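Local coordinates for protein linoleate 11-lipoxygenase (Gaeumannomyces graminis, PDB 5FX8) that uses a catalytic manganese ion to oxygenate linoleic and alpha-linolenic acids to 11S- and 13R-hydroperoxides, the 11S product from linoleic acid being converted on to the 13R form, at residues A[102-112]-A[537-547]. Numbering follows the deposited sequence.
Sequences QDAANQTATAY and ARFNRAQVGDR. With NAG (2-acetamido-2-deoxy-beta-D-glucopyranose), chain F; NAG (2-acetamido-2-deoxy-beta-D-glucopyranose), chain B; NAG (2-acetamido-2-deoxy-beta-D-glucopyranose), chain K.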
ATOM      1  N   GLN A 102     -13.346  -5.654   1.992  1.00 14.11           N
ATOM      2  CA  GLN A 102     -14.124  -4.430   2.068  1.00 12.87           C
ATOM      3  C   GLN A 102     -13.260  -3.192   1.906  1.00 13.72           C
ATOM      4  O   GLN A 102     -13.745  -2.175   1.403  1.00 12.73           O
ATOM      5  CB  GLN A 102     -14.914  -4.381   3.362  1.00 15.71           C
ATOM      6  CG  GLN A 102     -14.108  -4.161   4.579  1.00 21.80           C
ATOM      7  CD  GLN A 102     -14.974  -4.111   5.798  1.00 33.76           C
ATOM      8  OE1 GLN A 102     -16.148  -4.486   5.747  1.00 44.14           O
ATOM      9  NE2 GLN A 102     -14.416  -3.649   6.906  1.00 24.89           N
ATOM     10  N   ASP A 103     -11.978  -3.269   2.257  1.00 14.41           N
ATOM     11  CA  ASP A 103     -11.082  -2.137   2.132  1.00 11.46           C
ATOM     12  C   ASP A 103     -10.491  -1.953   0.742  1.00 11.93           C
ATOM     13  O   ASP A 103      -9.968  -0.874   0.479  1.00 12.33           O
ATOM     14  CB  ASP A 103      -9.952  -2.255   3.151  1.00 11.14           C
ATOM     15  CG  ASP A 103     -10.365  -1.769   4.515  1.00 17.93           C
ATOM     16  OD1 ASP A 103     -11.553  -1.458   4.662  1.00 20.96           O
ATOM     17  OD2 ASP A 103      -9.537  -1.701   5.445  1.00 19.18           O
ATOM     18  N   ALA A 104     -10.549  -2.951  -0.154  1.00 11.95           N
ATOM     19  CA  ALA A 104      -9.988  -2.831  -1.508  1.00  9.88           C
ATOM     20  C   ALA A 104     -10.980  -2.368  -2.566  1.00 10.22           C
ATOM     21  O   ALA A 104     -10.558  -1.903  -3.625  1.00 10.61           O
ATOM     22  CB  ALA A 104      -9.405  -4.162  -1.969  1.00  8.44           C
ATOM     23  N   ALA A 105     -12.276  -2.482  -2.299  1.00 13.68           N
ATOM     24  CA  ALA A 105     -13.288  -2.206  -3.303  1.00 12.36           C
ATOM     25  C   ALA A 105     -13.145  -0.808  -3.894  1.00 13.24           C
ATOM     26  O   ALA A 105     -13.108  -0.636  -5.116  1.00 12.38           O
ATOM     27  CB  ALA A 105     -14.665  -2.404  -2.679  1.00 11.75           C
ATOM     28  N   ASN A 106     -13.103   0.211  -3.049  1.00 12.81           N
ATOM     29  CA  ASN A 106     -13.079   1.579  -3.550  1.00 13.23           C
ATOM     30  C   ASN A 106     -11.842   1.832  -4.420  1.00 14.24           C
ATOM     31  O   ASN A 106     -11.952   2.337  -5.546  1.00 17.77           O
ATOM     32  CB  ASN A 106     -13.164   2.501  -2.339  1.00 15.38           C
ATOM     33  CG  ASN A 106     -13.238   3.952  -2.675  1.00 21.77           C
ATOM     34  OD1 ASN A 106     -13.047   4.378  -3.797  1.00 25.80           O
ATOM     35  ND2 ASN A 106     -13.491   4.743  -1.656  1.00 29.60           N
ATOM     36  N   GLN A 107     -10.662   1.456  -3.938  1.00 12.05           N
ATOM     37  CA  GLN A 107      -9.464   1.729  -4.709  1.00 12.16           C
ATOM     38  C   GLN A 107      -9.440   0.935  -6.021  1.00 15.10           C
ATOM     39  O   GLN A 107      -8.983   1.446  -7.051  1.00 13.37           O
ATOM     40  CB  GLN A 107      -8.236   1.446  -3.861  1.00  9.65           C
ATOM     41  CG  GLN A 107      -6.907   1.636  -4.577  1.00 10.15           C
ATOM     42  CD  GLN A 107      -6.390   3.067  -4.582  1.00 11.23           C
ATOM     43  OE1 GLN A 107      -6.900   3.927  -3.893  1.00 10.85           O
ATOM     44  NE2 GLN A 107      -5.368   3.316  -5.371  1.00 10.67           N
ATOM     45  N   THR A 108      -9.952  -0.300  -6.018  1.00 12.30           N
ATOM     46  CA  THR A 108      -9.937  -1.088  -7.247  1.00 12.48           C
ATOM     47  C   THR A 108     -10.856  -0.491  -8.300  1.00 14.17           C
ATOM     48  O   THR A 108     -10.453  -0.293  -9.457  1.00 14.22           O
ATOM     49  CB  THR A 108     -10.353  -2.518  -6.966  1.00 11.53           C
ATOM     50  OG1 THR A 108      -9.598  -3.031  -5.883  1.00 17.07           O
ATOM     51  CG2 THR A 108     -10.062  -3.355  -8.153  1.00 13.38           C
ATOM     52  N   ALA A 109     -12.106  -0.215  -7.917  1.00 13.92           N
ATOM     53  CA  ALA A 109     -13.043   0.387  -8.851  1.00 13.09           C
ATOM     54  C   ALA A 109     -12.493   1.689  -9.392  1.00 15.20           C
ATOM     55  O   ALA A 109     -12.542   1.944 -10.598  1.00 17.78           O
ATOM     56  CB  ALA A 109     -14.388   0.611  -8.183  1.00 11.62           C
ATOM     57  N   THR A 110     -11.919   2.505  -8.515  1.00 15.79           N
ATOM     58  CA  THR A 110     -11.419   3.803  -8.937  1.00 16.23           C
ATOM     59  C   THR A 110     -10.305   3.648  -9.945  1.00 15.41           C
ATOM     60  O   THR A 110     -10.287   4.330 -10.970  1.00 16.29           O
ATOM     61  CB  THR A 110     -10.940   4.585  -7.726  1.00 15.57           C
ATOM     62  OG1 THR A 110     -12.024   4.724  -6.820  1.00 13.69           O
ATOM     63  CG2 THR A 110     -10.428   5.939  -8.143  1.00 16.24           C
ATOM     64  N   ALA A 111      -9.382   2.735  -9.670  1.00 14.84           N
ATOM     65  CA  ALA A 111      -8.241   2.534 -10.549  1.00 13.70           C
ATOM     66  C   ALA A 111      -8.677   2.062 -11.932  1.00 16.86           C
ATOM     67  O   ALA A 111      -8.139   2.513 -12.945  1.00 18.25           O
ATOM     68  CB  ALA A 111      -7.279   1.543  -9.914  1.00 12.61           C
ATOM     69  N   TYR A 112      -9.655   1.159 -11.997  1.00 16.79           N
ATOM     70  CA  TYR A 112     -10.148   0.727 -13.296  1.00 14.39           C
ATOM     71  C   TYR A 112     -10.806   1.879 -14.045  1.00 17.10           C
ATOM     72  O   TYR A 112     -10.560   2.073 -15.243  1.00 16.34           O
ATOM     73  CB  TYR A 112     -11.113  -0.425 -13.102  1.00 13.23           C
ATOM     74  CG  TYR A 112     -10.407  -1.724 -12.918  1.00 13.92           C
ATOM     75  CD1 TYR A 112      -9.290  -2.016 -13.660  1.00 12.49           C
ATOM     76  CD2 TYR A 112     -10.860  -2.666 -12.010  1.00 13.07           C
ATOM     77  CE1 TYR A 112      -8.638  -3.195 -13.505  1.00 12.78           C
ATOM     78  CE2 TYR A 112     -10.212  -3.849 -11.849  1.00 11.82           C
ATOM     79  CZ  TYR A 112      -9.089  -4.110 -12.601  1.00 12.54           C
ATOM     80  OH  TYR A 112      -8.402  -5.302 -12.494  1.00 15.62           O
ATOM     81  N   ALA A 537      -1.253   1.255  -9.417  1.00 10.33           N
ATOM     82  CA  ALA A 537      -2.219   2.086  -8.721  1.00 10.03           C
ATOM     83  C   ALA A 537      -3.103   1.250  -7.809  1.00  9.54           C
ATOM     84  O   ALA A 537      -3.546   1.730  -6.773  1.00 17.12           O
ATOM     85  CB  ALA A 537      -3.074   2.871  -9.716  1.00  9.78           C
ATOM     86  N   ARG A 538      -3.369   0.001  -8.170  1.00  9.50           N
ATOM     87  CA  ARG A 538      -4.140  -0.843  -7.280  1.00  9.44           C
ATOM     88  C   ARG A 538      -3.350  -1.311  -6.064  1.00 14.92           C
ATOM     89  O   ARG A 538      -3.959  -1.789  -5.099  1.00 14.82           O
ATOM     90  CB  ARG A 538      -4.690  -2.037  -8.052  1.00 10.95           C
ATOM     91  CG  ARG A 538      -6.144  -1.862  -8.483  1.00 12.44           C
ATOM     92  CD  ARG A 538      -6.528  -2.961  -9.430  1.00 11.62           C
ATOM     93  NE  ARG A 538      -6.050  -2.727 -10.778  1.00 15.18           N
ATOM     94  CZ  ARG A 538      -5.592  -3.687 -11.552  1.00 15.41           C
ATOM     95  NH1 ARG A 538      -5.545  -4.918 -11.084  1.00 17.06           N
ATOM     96  NH2 ARG A 538      -5.186  -3.422 -12.773  1.00 13.66           N
ATOM     97  N   PHE A 539      -2.015  -1.191  -6.076  1.00 11.30           N
ATOM     98  CA  PHE A 539      -1.267  -1.426  -4.834  1.00  9.57           C
ATOM     99  C   PHE A 539      -1.342  -0.250  -3.858  1.00 10.79           C
ATOM    100  O   PHE A 539      -0.980  -0.401  -2.691  1.00 19.99           O
ATOM    101  CB  PHE A 539       0.192  -1.729  -5.132  1.00  9.51           C
ATOM    102  CG  PHE A 539       0.426  -3.014  -5.875  1.00 11.20           C
ATOM    103  CD1 PHE A 539      -0.553  -3.966  -5.982  1.00 12.05           C
ATOM    104  CD2 PHE A 539       1.654  -3.268  -6.459  1.00 13.87           C
ATOM    105  CE1 PHE A 539      -0.311  -5.125  -6.654  1.00 13.17           C
ATOM    106  CE2 PHE A 539       1.893  -4.435  -7.120  1.00 13.22           C
ATOM    107  CZ  PHE A 539       0.908  -5.360  -7.211  1.00 14.26           C
ATOM    108  N   ASN A 540      -1.798   0.908  -4.301  1.00 10.67           N
ATOM    109  CA  ASN A 540      -1.904   2.102  -3.481  1.00  9.40           C
ATOM    110  C   ASN A 540      -3.268   2.136  -2.795  1.00 15.23           C
ATOM    111  O   ASN A 540      -4.197   1.424  -3.177  1.00 10.33           O
ATOM    112  CB  ASN A 540      -1.692   3.345  -4.341  1.00  8.69           C
ATOM    113  CG  ASN A 540      -1.392   4.582  -3.533  1.00  9.85           C
ATOM    114  OD1 ASN A 540      -0.630   4.546  -2.580  1.00 11.44           O
ATOM    115  ND2 ASN A 540      -2.007   5.680  -3.900  1.00 10.41           N
ATOM    116  N   ARG A 541      -3.364   2.947  -1.742  1.00  9.33           N
ATOM    117  CA  ARG A 541      -4.580   3.058  -0.944  1.00 11.00           C
ATOM    118  C   ARG A 541      -4.799   4.534  -0.633  1.00 12.57           C
ATOM    119  O   ARG A 541      -4.338   5.035   0.387  1.00 12.94           O
ATOM    120  CB  ARG A 541      -4.504   2.241   0.340  1.00  9.63           C
ATOM    121  CG  ARG A 541      -4.785   0.760   0.199  1.00  8.77           C
ATOM    122  CD  ARG A 541      -6.237   0.471  -0.162  1.00  9.22           C
ATOM    123  NE  ARG A 541      -6.487  -0.953  -0.351  1.00  8.56           N
ATOM    124  CZ  ARG A 541      -6.099  -1.632  -1.422  1.00  8.27           C
ATOM    125  NH1 ARG A 541      -5.443  -1.021  -2.379  1.00  8.59           N
ATOM    126  NH2 ARG A 541      -6.335  -2.918  -1.528  1.00  7.62           N
ATOM    127  N   ALA A 542      -5.548   5.202  -1.486  1.00 13.41           N
ATOM    128  CA  ALA A 542      -5.835   6.617  -1.365  1.00 12.78           C
ATOM    129  C   ALA A 542      -6.731   6.971  -0.183  1.00 15.35           C
ATOM    130  O   ALA A 542      -6.811   8.144   0.169  1.00 17.10           O
ATOM    131  CB  ALA A 542      -6.469   7.097  -2.673  1.00 12.90           C
ATOM    132  N   GLN A 543      -7.403   6.019   0.444  1.00 17.03           N
ATOM    133  CA  GLN A 543      -8.383   6.321   1.480  1.00 15.31           C
ATOM    134  C   GLN A 543      -7.821   6.226   2.894  1.00 15.89           C
ATOM    135  O   GLN A 543      -8.567   6.459   3.845  1.00 15.17           O
ATOM    136  CB  GLN A 543      -9.600   5.389   1.384  1.00 16.66           C
ATOM    137  CG  GLN A 543     -10.050   4.943   0.006  1.00 16.95           C
ATOM    138  CD  GLN A 543      -9.063   4.021  -0.632  1.00 15.01           C
ATOM    139  OE1 GLN A 543      -8.325   3.326   0.052  1.00 16.46           O
ATOM    140  NE2 GLN A 543      -8.985   4.069  -1.928  1.00 12.47           N
ATOM    141  N   VAL A 544      -6.537   5.873   3.037  1.00 13.03           N
ATOM    142  CA  VAL A 544      -5.910   5.649   4.333  1.00 12.19           C
ATOM    143  C   VAL A 544      -6.143   6.835   5.261  1.00 14.88           C
ATOM    144  O   VAL A 544      -6.506   6.667   6.429  1.00 13.44           O
ATOM    145  CB  VAL A 544      -4.412   5.363   4.130  1.00 11.42           C
ATOM    146  CG1 VAL A 544      -3.703   5.363   5.394  1.00 12.49           C
ATOM    147  CG2 VAL A 544      -4.254   4.035   3.619  1.00 13.46           C
ATOM    148  N   GLY A 545      -5.966   8.047   4.745  1.00 16.37           N
ATOM    149  CA  GLY A 545      -6.245   9.267   5.462  1.00 13.84           C
ATOM    150  C   GLY A 545      -7.606   9.377   6.106  1.00 17.04           C
ATOM    151  O   GLY A 545      -7.683   9.567   7.321  1.00 20.09           O
ATOM    152  N   ASP A 546      -8.684   9.288   5.319  1.00 16.73           N
ATOM    153  CA  ASP A 546     -10.029   9.421   5.866  1.00 16.73           C
ATOM    154  C   ASP A 546     -10.406   8.255   6.765  1.00 19.03           C
ATOM    155  O   ASP A 546     -11.249   8.411   7.651  1.00 18.78           O
ATOM    156  CB  ASP A 546     -11.047   9.547   4.746  1.00 20.77           C
ATOM    157  CG  ASP A 546     -10.665  10.595   3.723  1.00 32.48           C
ATOM    158  OD1 ASP A 546     -10.761  11.804   4.043  1.00 37.82           O
ATOM    159  OD2 ASP A 546     -10.286  10.212   2.596  1.00 24.52           O
ATOM    160  N   ARG A 547      -9.795   7.099   6.567  1.00 16.79           N
ATOM    161  CA  ARG A 547     -10.049   5.942   7.403  1.00 14.87           C
ATOM    162  C   ARG A 547      -9.359   6.019   8.765  1.00 16.45           C
ATOM    163  O   ARG A 547      -9.613   5.161   9.614  1.00 12.84           O
ATOM    164  CB  ARG A 547      -9.630   4.684   6.646  1.00 14.12           C
ATOM    165  CG  ARG A 547     -10.502   4.409   5.422  1.00 14.35           C
ATOM    166  CD  ARG A 547     -10.068   3.196   4.652  1.00 13.12           C
ATOM    167  NE  ARG A 547     -11.032   2.826   3.617  1.00 14.05           N
ATOM    168  CZ  ARG A 547     -10.813   1.927   2.660  1.00 13.96           C
ATOM    169  NH1 ARG A 547      -9.655   1.295   2.574  1.00 19.17           N
ATOM    170  NH2 ARG A 547     -11.738   1.678   1.771  1.00 12.01           N
TER
HETATM  171  C1  NAG F   1     -13.557   6.166  -1.800  1.00 28.40           C
HETATM  172  C2  NAG F   1     -14.798   6.682  -1.088  1.00 29.40           C
HETATM  173  C3  NAG F   1     -14.837   8.198  -1.129  1.00 31.98           C
HETATM  174  C4  NAG F   1     -13.546   8.764  -0.556  1.00 31.41           C
HETATM  175  C5  NAG F   1     -12.343   8.174  -1.283  1.00 28.58           C
HETATM  176  C6  NAG F   1     -11.031   8.587  -0.665  1.00 27.33           C
HETATM  177  C7  NAG F   1     -16.779   5.248  -1.060  1.00 35.44           C
HETATM  178  C8  NAG F   1     -17.958   4.749  -1.838  1.00 42.61           C
HETATM  179  N2  NAG F   1     -15.995   6.124  -1.689  1.00 32.54           N
HETATM  180  O3  NAG F   1     -15.963   8.635  -0.376  1.00 33.67           O
HETATM  181  O4  NAG F   1     -13.517  10.179  -0.675  1.00 35.88           O
HETATM  182  O5  NAG F   1     -12.389   6.743  -1.215  1.00 24.59           O
HETATM  183  O6  NAG F   1     -10.995   8.255   0.718  1.00 26.32           O
HETATM  184  O7  NAG F   1     -16.551   4.878   0.084  1.00 34.87           O
HETATM  185  C1  NAG B   2     -13.478  10.751   0.654  1.00 41.36           C
HETATM  186  C2  NAG B   2     -13.140  12.235   0.505  1.00 34.37           C
HETATM  187  C3  NAG B   2     -13.187  12.941   1.851  1.00 37.81           C
HETATM  188  C4  NAG B   2     -14.494  12.660   2.577  1.00 39.64           C
HETATM  189  C5  NAG B   2     -14.726  11.155   2.659  1.00 38.98           C
HETATM  190  C6  NAG B   2     -16.058  10.802   3.263  1.00 45.75           C
HETATM  191  C7  NAG B   2     -11.609  12.625  -1.373  1.00 32.51           C
HETATM  192  C8  NAG B   2     -10.177  12.760  -1.780  1.00 32.84           C
HETATM  193  N2  NAG B   2     -11.821  12.389  -0.080  1.00 34.72           N
HETATM  194  O3  NAG B   2     -13.040  14.335   1.608  1.00 48.56           O
HETATM  195  O4  NAG B   2     -14.453  13.231   3.882  1.00 48.68           O
HETATM  196  O5  NAG B   2     -14.724  10.604   1.336  1.00 38.27           O
HETATM  197  O6  NAG B   2     -16.737  11.980   3.671  1.00 58.12           O
HETATM  198  O7  NAG B   2     -12.529  12.727  -2.174  1.00 33.02           O
HETATM  199  C1  NAG K1009     -11.365  -0.727 -17.882  1.00 17.55           C
HETATM  200  C2  NAG K1009      -9.996  -1.340 -18.012  1.00 16.54           C
HETATM  201  C3  NAG K1009     -10.108  -2.851 -18.126  1.00 17.55           C
HETATM  202  C4  NAG K1009     -10.879  -3.393 -16.939  1.00 16.74           C
HETATM  203  C5  NAG K1009     -12.224  -2.707 -16.886  1.00 14.37           C
HETATM  204  C6  NAG K1009     -13.039  -3.100 -15.691  1.00 14.71           C
HETATM  205  C7  NAG K1009      -8.044  -0.423 -19.176  1.00 21.99           C
HETATM  206  C8  NAG K1009      -7.539   0.165 -20.449  1.00 20.23           C
HETATM  207  N2  NAG K1009      -9.326  -0.781 -19.168  1.00 20.38           N
HETATM  208  O3  NAG K1009      -8.817  -3.432 -18.105  1.00 19.45           O
HETATM  209  O4  NAG K1009     -11.037  -4.799 -17.057  1.00 18.29           O
HETATM  210  O5  NAG K1009     -12.033  -1.293 -16.792  1.00 16.54           O
HETATM  211  O6  NAG K1009     -14.234  -2.337 -15.686  1.00 17.46           O
HETATM  212  O7  NAG K1009      -7.324  -0.586 -18.213  1.00 24.79           O
HETATM  213  O   HOH W   1     -13.185   0.062  -0.202  1.00 19.54           O
HETATM  214  O   HOH W   2     -10.047   1.157  -1.088  1.00 14.21           O
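Q107 pushes its amide from helix 86-124 into the turn that follows helix 526-539. CG anti to the backbone N (chi1 177°) and a bend at chi2 put it there. NE2 donates to A537 O at 2.8 Å and also to S145 O. OE1 accepts from A542 N at 3.0 Å, above the carbonyl plane. Q543 NE2 reaches an in-plane lone pair of OE1 at 2.9 Å, the two amide planes 73° apart.

R547 grips the helix where its bonding is interrupted. The kink leaves N106 N and Q107 N without partners in the preceding turn; waters take their place, one bridging to Q102 O and the other to D103 O. R547 NH1 donates in its own plane to D103 O (3.0 Å), and the D103 carboxylate stacks over the guanidinium, a long salt bridge by charge alone; Q324 holds D103 OD2.

In the lipoxygenase fold, residues 540-547 run on from helix 526-539 past the manganese site: the R541 side chain lies about 4 Å from that of the metal ligand V618. R541 NH1 donates in the guanidinium plane to R538 O and N540 O, and the group lies obliquely against A104 CB and Q107 CG.

R538 CG lies against A111 CB at 3.9 Å. Y112 OH lies over one face of the R538 guanidinium, whose plane is inclined 33° to the Y112 ring. R538 NH2 donates to S534 OG, and F342 makes a cation-pi contact.

N106 ND2 carries an N-linked glycan, whose first sugar rests on Q543 CG and donates from O6 to D546 OD2 (2.8 Å).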